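Local coordinates for protein diguanylate cyclase DosC (Escherichia coli, PDB 4ZVA) that senses oxygen through a haem-binding globin domain, the part described here, and makes the second messenger cyclic di-GMP as a diguanylate cyclase, at residues 68-73 / 79-84; 30-35 / 115-120. All coordinates share one frame; numbering follows the deposited sequence.

Contact 1. Residues 68-73 / 79-84; sequences IINVLS and VERLIQ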
loop_
_atom_site.group_PDB
_atom_site.type_symbol
_atom_site.label_atom_id
_atom_site.label_comp_id
_atom_site.label_asym_id
_atom_site.label_seq_id
_atom_site.Cartn_x
_atom_site.Cartn_y
_atom_site.Cartn_z
ATOM N N ILE A 68 0.637 -15.001 -3.764
ATOM C CA ILE A 68 1.480 -14.044 -4.473
ATOM C C ILE A 68 1.410 -14.251 -5.980
ATOM O O ILE A 68 1.242 -13.296 -6.738
ATOM C CB ILE A 68 2.942 -14.140 -4.003
ATOM C CG1 ILE A 68 3.056 -13.659 -2.556
ATOM C CG2 ILE A 68 3.850 -13.321 -4.905
ATOM C CD1 ILE A 68 4.379 -13.973 -1.906
ATOM N N ILE A 69 1.525 -15.504 -6.413
ATOM C CA ILE A 69 1.457 -15.819 -7.835
ATOM C C ILE A 69 0.085 -15.491 -8.416
ATOM O O ILE A 69 -0.009 -14.884 -9.480
ATOM C CB ILE A 69 1.777 -17.308 -8.102
ATOM C CG1 ILE A 69 3.220 -17.619 -7.704
ATOM C CG2 ILE A 69 1.556 -17.651 -9.570
ATOM C CD1 ILE A 69 3.591 -19.082 -7.837
ATOM N N ASN A 70 -0.976 -15.877 -7.714
ATOM C CA ASN A 70 -2.329 -15.633 -8.208
ATOM C C ASN A 70 -2.626 -14.149 -8.389
ATOM O O ASN A 70 -3.173 -13.739 -9.413
ATOM C CB ASN A 70 -3.362 -16.255 -7.265
ATOM C CG ASN A 70 -3.468 -17.763 -7.427
ATOM O OD1 ASN A 70 -3.285 -18.294 -8.522
ATOM N ND2 ASN A 70 -3.756 -18.460 -6.333
ATOM N N VAL A 71 -2.228 -13.344 -7.412
ATOM C CA VAL A 71 -2.507 -11.911 -7.443
ATOM C C VAL A 71 -1.689 -11.187 -8.510
ATOM O O VAL A 71 -2.232 -10.425 -9.307
ATOM C CB VAL A 71 -2.242 -11.264 -6.069
ATOM C CG1 VAL A 71 -2.254 -9.743 -6.175
ATOM C CG2 VAL A 71 -3.272 -11.739 -5.060
ATOM N N LEU A 72 -0.384 -11.435 -8.537
ATOM C CA LEU A 72 0.495 -10.710 -9.450
ATOM C C LEU A 72 0.365 -11.190 -10.899
ATOM O O LEU A 72 0.760 -10.481 -11.825
ATOM C CB LEU A 72 1.949 -10.811 -8.980
ATOM C CG LEU A 72 2.224 -10.133 -7.633
ATOM C CD1 LEU A 72 3.707 -10.153 -7.285
ATOM C CD2 LEU A 72 1.690 -8.704 -7.636
ATOM N N SER A 73 -0.190 -12.384 -11.095
ATOM C CA SER A 73 -0.395 -12.920 -12.442
ATOM C C SER A 73 -1.839 -12.767 -12.909
ATOM O O SER A 73 -2.262 -13.422 -13.863
ATOM C CB SER A 73 -0.004 -14.399 -12.499
ATOM O OG SER A 73 1.267 -14.614 -11.915
ATOM N N VAL A 79 -10.200 -12.167 -12.123
ATOM C CA VAL A 79 -10.597 -11.184 -11.115
ATOM C C VAL A 79 -11.699 -11.695 -10.196
ATOM O O VAL A 79 -11.601 -11.587 -8.973
ATOM C CB VAL A 79 -11.074 -9.868 -11.771
ATOM C CG1 VAL A 79 -11.657 -8.927 -10.726
ATOM C CG2 VAL A 79 -9.930 -9.197 -12.515
ATOM N N GLU A 80 -12.748 -12.251 -10.791
ATOM C CA GLU A 80 -13.879 -12.749 -10.023
ATOM C C GLU A 80 -13.464 -13.867 -9.068
ATOM O O GLU A 80 -13.905 -13.901 -7.918
ATOM C CB GLU A 80 -14.983 -13.225 -10.964
ATOM C CG GLU A 80 -16.325 -13.427 -10.291
ATOM C CD GLU A 80 -17.457 -13.528 -11.291
ATOM O OE1 GLU A 80 -17.451 -12.757 -12.275
ATOM O OE2 GLU A 80 -18.351 -14.379 -11.096
ATOM N N ARG A 81 -12.609 -14.770 -9.540
ATOM C CA ARG A 81 -12.120 -15.866 -8.706
ATOM C C ARG A 81 -11.197 -15.355 -7.599
ATOM O O ARG A 81 -11.225 -15.852 -6.472
ATOM C CB ARG A 81 -11.388 -16.911 -9.555
ATOM C CG ARG A 81 -11.154 -18.230 -8.830
ATOM C CD ARG A 81 -10.372 -19.233 -9.674
ATOM N NE ARG A 81 -8.928 -19.040 -9.560
ATOM C CZ ARG A 81 -8.169 -18.464 -10.486
ATOM N NH1 ARG A 81 -8.709 -18.020 -11.614
ATOM N NH2 ARG A 81 -6.863 -18.334 -10.286
ATOM N N LEU A 82 -10.374 -14.366 -7.931
ATOM C CA LEU A 82 -9.436 -13.791 -6.972
ATOM C C LEU A 82 -10.144 -13.107 -5.810
ATOM O O LEU A 82 -9.683 -13.169 -4.670
ATOM C CB LEU A 82 -8.508 -12.795 -7.665
ATOM C CG LEU A 82 -7.448 -13.429 -8.562
ATOM C CD1 LEU A 82 -6.634 -12.352 -9.238
ATOM C CD2 LEU A 82 -6.555 -14.356 -7.754
ATOM N N ILE A 83 -11.257 -12.446 -6.107
ATOM C CA ILE A 83 -12.042 -11.782 -5.076
ATOM C C ILE A 83 -12.543 -12.805 -4.059
ATOM O O ILE A 83 -12.454 -12.584 -2.849
ATOM C CB ILE A 83 -13.232 -11.013 -5.685
ATOM C CG1 ILE A 83 -12.725 -9.809 -6.482
ATOM C CG2 ILE A 83 -14.192 -10.561 -4.598
ATOM C CD1 ILE A 83 -13.786 -9.126 -7.309
ATOM N N GLN A 84 -13.037 -13.937 -4.556
ATOM C CA GLN A 84 -13.520 -15.011 -3.693
ATOM C C GLN A 84 -12.404 -15.569 -2.819
ATOM O O GLN A 84 -12.639 -15.967 -1.677
ATOM C CB GLN A 84 -14.140 -16.134 -4.527
ATOM C CG GLN A 84 -15.493 -15.785 -5.117
ATOM C CD GLN A 84 -16.501 -15.388 -4.055
ATOM O OE1 GLN A 84 -16.577 -16.005 -2.991
ATOM N NE2 GLN A 84 -17.277 -14.348 -4.335
#
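Leu-82 reaches across to the last full turn of helix 54-72 and settles against Asn-70. Both of its methyls take part. CD2 lies 3.7 Å from Asn-70 CB, and CD1 lies 3.7 Å from the backbone Asn-70 O. The leucine fork therefore meets the aliphatic root of the asparagine and its carbonyl, not the amide group. Val-71 comes near only through its backbone N, 4.5 Å from Leu-82 CD2.

The amide oxygen of Asn-70 has a different neighbour. This OD1 comes to 4.0 Å from Arg-81 NH2, at the edge of the guanidinium and in its plane. At this distance the pair is not a hydrogen bond; a weak longer-range attraction between the oxygen and the positive group is likely. The amide and guanidinium planes are 82° apart, and the two side chains cross nearly at right angles.

The arginine gets there by a bend. It leaves its helix with CG anti to the backbone N (chi1 -166°), and the turn at chi3 of 85° carries its end closer to Asn-70. Arg-81 NH1 makes a salt bridge to Asp-78, which probably steadies the group at this edge.

On the other side, helix 54-72 is running out. Ser-73 is the first residue to leave helical geometry. Its OG donates to Ile-69 O at 2.8 Å, and its backbone N bonds to the same oxygen, so two donors from one residue hold this carbonyl.

The two helices form a helical hairpin joined by the six residues 73-78. Their local axes run at 140° to each other and come no closer than 10.7 Å. Trp-7 of helix 2-13 also packs on Leu-82. Ser-138 of helix 125-147 touches Val-71, while helix 16-43 covers Ile-68, Ile-69 and Leu-72.

Contact 2. Residues 30-35 / 115-120; sequences AHYLSI and YPVIFS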
loop_
_atom_site.group_PDB
_atom_site.type_symbol
_atom_site.label_atom_id
_atom_site.label_comp_id
_atom_site.label_asym_id
_atom_site.label_seq_id
_atom_site.Cartn_x
_atom_site.Cartn_y
_atom_site.Cartn_z
ATOM N N ALA A 30 8.369 -16.280 -5.477
ATOM C CA ALA A 30 7.313 -16.514 -4.488
ATOM C C ALA A 30 7.829 -17.285 -3.280
ATOM O O ALA A 30 7.435 -17.010 -2.147
ATOM C CB ALA A 30 6.146 -17.265 -5.113
ATOM N N HIS A 31 8.719 -18.243 -3.526
ATOM C CA HIS A 31 9.281 -19.053 -2.453
ATOM C C HIS A 31 10.080 -18.193 -1.478
ATOM O O HIS A 31 9.843 -18.234 -0.270
ATOM C CB HIS A 31 10.163 -20.165 -3.029
ATOM C CG HIS A 31 10.676 -21.124 -2.000
ATOM N ND1 HIS A 31 9.842 -21.885 -1.207
ATOM C CD2 HIS A 31 11.939 -21.451 -1.637
ATOM C CE1 HIS A 31 10.569 -22.636 -0.399
ATOM N NE2 HIS A 31 11.845 -22.392 -0.640
ATOM N N TYR A 32 11.010 -17.405 -2.008
ATOM C CA TYR A 32 11.787 -16.484 -1.190
ATOM C C TYR A 32 10.879 -15.525 -0.429
ATOM O O TYR A 32 11.072 -15.287 0.764
ATOM C CB TYR A 32 12.768 -15.678 -2.048
ATOM C CG TYR A 32 13.205 -14.384 -1.385
ATOM C CD1 TYR A 32 14.187 -14.382 -0.404
ATOM C CD2 TYR A 32 12.618 -13.170 -1.726
ATOM C CE1 TYR A 32 14.581 -13.211 0.213
ATOM C CE2 TYR A 32 13.004 -11.993 -1.111
ATOM C CZ TYR A 32 13.987 -12.019 -0.143
ATOM O OH TYR A 32 14.378 -10.850 0.470
ATOM N N LEU A 33 9.891 -14.980 -1.131
ATOM C CA LEU A 33 8.999 -13.980 -0.557
ATOM C C LEU A 33 8.200 -14.532 0.618
ATOM O O LEU A 33 8.099 -13.884 1.656
ATOM C CB LEU A 33 8.050 -13.440 -1.630
ATOM C CG LEU A 33 8.667 -12.543 -2.705
ATOM C CD1 LEU A 33 7.655 -12.238 -3.792
ATOM C CD2 LEU A 33 9.193 -11.253 -2.091
ATOM N N SER A 34 7.657 -15.736 0.466
ATOM C CA SER A 34 6.850 -16.337 1.523
ATOM C C SER A 34 7.677 -16.627 2.773
ATOM O O SER A 34 7.200 -16.460 3.896
ATOM C CB SER A 34 6.185 -17.626 1.024
ATOM O OG SER A 34 7.149 -18.623 0.732
ATOM N N ILE A 35 8.921 -17.048 2.572
ATOM C CA ILE A 35 9.815 -17.360 3.682
ATOM C C ILE A 35 10.248 -16.103 4.434
ATOM O O ILE A 35 10.189 -16.053 5.663
ATOM C CB ILE A 35 11.061 -18.113 3.187
ATOM C CG1 ILE A 35 10.659 -19.470 2.602
ATOM C CG2 ILE A 35 12.072 -18.288 4.313
ATOM C CD1 ILE A 35 11.773 -20.159 1.858
ATOM N N TYR A 115 10.096 -5.067 -3.394
ATOM C CA TYR A 115 10.845 -4.067 -4.154
ATOM C C TYR A 115 12.296 -4.477 -4.460
ATOM O O TYR A 115 12.711 -4.389 -5.614
ATOM C CB TYR A 115 10.832 -2.714 -3.431
ATOM C CG TYR A 115 11.662 -1.654 -4.123
ATOM C CD1 TYR A 115 11.166 -0.965 -5.221
ATOM C CD2 TYR A 115 12.940 -1.342 -3.677
ATOM C CE1 TYR A 115 11.919 0.002 -5.859
ATOM C CE2 TYR A 115 13.702 -0.375 -4.308
ATOM C CZ TYR A 115 13.184 0.294 -5.396
ATOM O OH TYR A 115 13.936 1.261 -6.028
ATOM N N PRO A 116 13.070 -4.923 -3.446
ATOM C CA PRO A 116 14.455 -5.292 -3.774
ATOM C C PRO A 116 14.547 -6.434 -4.787
ATOM O O PRO A 116 15.516 -6.512 -5.542
ATOM C CB PRO A 116 15.034 -5.721 -2.423
ATOM C CG PRO A 116 14.184 -5.048 -1.413
ATOM C CD PRO A 116 12.814 -5.051 -2.000
ATOM N N VAL A 117 13.546 -7.308 -4.794
ATOM C CA VAL A 117 13.480 -8.401 -5.758
ATOM C C VAL A 117 13.304 -7.857 -7.176
ATOM O O VAL A 117 13.965 -8.306 -8.114
ATOM C CB VAL A 117 12.328 -9.369 -5.421
ATOM C CG1 VAL A 117 12.038 -10.294 -6.592
ATOM C CG2 VAL A 117 12.671 -10.173 -4.181
ATOM N N ILE A 118 12.417 -6.879 -7.325
ATOM C CA ILE A 118 12.187 -6.247 -8.620
ATOM C C ILE A 118 13.381 -5.381 -9.014
ATOM O O ILE A 118 13.790 -5.354 -10.177
ATOM C CB ILE A 118 10.898 -5.393 -8.605
ATOM C CG1 ILE A 118 9.680 -6.291 -8.370
ATOM C CG2 ILE A 118 10.740 -4.624 -9.908
ATOM C CD1 ILE A 118 8.357 -5.551 -8.352
ATOM N N PHE A 119 13.950 -4.691 -8.033
ATOM C CA PHE A 119 15.100 -3.832 -8.274
ATOM C C PHE A 119 16.303 -4.645 -8.758
ATOM O O PHE A 119 17.093 -4.167 -9.573
ATOM C CB PHE A 119 15.459 -3.055 -7.007
ATOM C CG PHE A 119 16.503 -1.996 -7.219
ATOM C CD1 PHE A 119 16.144 -0.727 -7.644
ATOM C CD2 PHE A 119 17.844 -2.269 -6.998
ATOM C CE1 PHE A 119 17.102 0.250 -7.841
ATOM C CE2 PHE A 119 18.807 -1.295 -7.196
ATOM C CZ PHE A 119 18.435 -0.035 -7.617
ATOM N N SER A 120 16.422 -5.877 -8.264
ATOM C CA SER A 120 17.562 -6.737 -8.578
ATOM C C SER A 120 17.403 -7.473 -9.903
ATOM O O SER A 120 18.314 -8.178 -10.335
ATOM C CB SER A 120 17.780 -7.766 -7.463
ATOM O OG SER A 120 18.029 -7.138 -6.219
#
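Val-117 meets Tyr-32 and Leu-33 of helix 16-43 through its CG2 methyl, and the contact between the two segments is apolar. CG2 comes to 3.6 Å from Tyr-32 CE2 and to 3.9 Å from Tyr-32 CD2. The methyl approaches the CD2-CE2 bond of the ring obliquely. The tyrosine and valine side chains pass each other in opposite directions. The ring reaches the valine because its CG is anti to the backbone N (chi1 158°). The second apolar partner is Leu-33. Its CD2 lies 4.2 Å from the same Val-117 CG2, a looser touch. Val-117 also packs on His-29 and Ile-25, about one and two turns earlier in helix 16-43.

The segments belong to the all-helical globin fold of the protoglobin family. Helix 16-43 here meets helix 100-119, which lies far along the chain. Leu-33 is buried and also touches Ile-113 and Leu-114 of helix 100-119. Tyr-32 is exposed, so the contact runs from the core to the surface.

The hydrogen bonds lie within each helix, apart from one that joins His-31 ND1 to Glu-65 OE2 of helix 54-72. Ser-34 OG donates to His-31 O at 2.9 Å. The oxygen also receives Ile-35 N, and both donors come from the same face of the carbonyl plane. The serine donor is tilted 29° from that plane. In the other segment Phe-119 N bonds to Tyr-115 O at 2.7 Å.

Aromatic contacts lie on the other flank of helix 100-119. Tyr-115 meets Tyr-132 of the same chain edge to face. It also stacks on His-133 of the second subunit, where Leu-129 packs against both Tyr-115 and Phe-119. Phe-119 forms a cation-pi pair with Lys-128 of its own chain.

Contact 1 is nested in the chain between the two segments of contact 2. Their centres are 18 Å apart, on opposite sides of the chain's centre. Helices 54-72 and 16-43 join them directly: Ile-68 CD1 packs 3.7 Å from Leu-33 CB, and Ile-69 CG1 lies 3.9 Å from Ala-30 CB. Helix 79-96 of contact 1 is followed in the chain by helix 100-119 of contact 2. The haem is nearer to contact 1, with the Val-71 side chain about 7 Å from it and that of Leu-33 about 10 Å. Contact 2 adjoins the subunit interface, whereas the segments of contact 1 touch no other protein chain of the assembly.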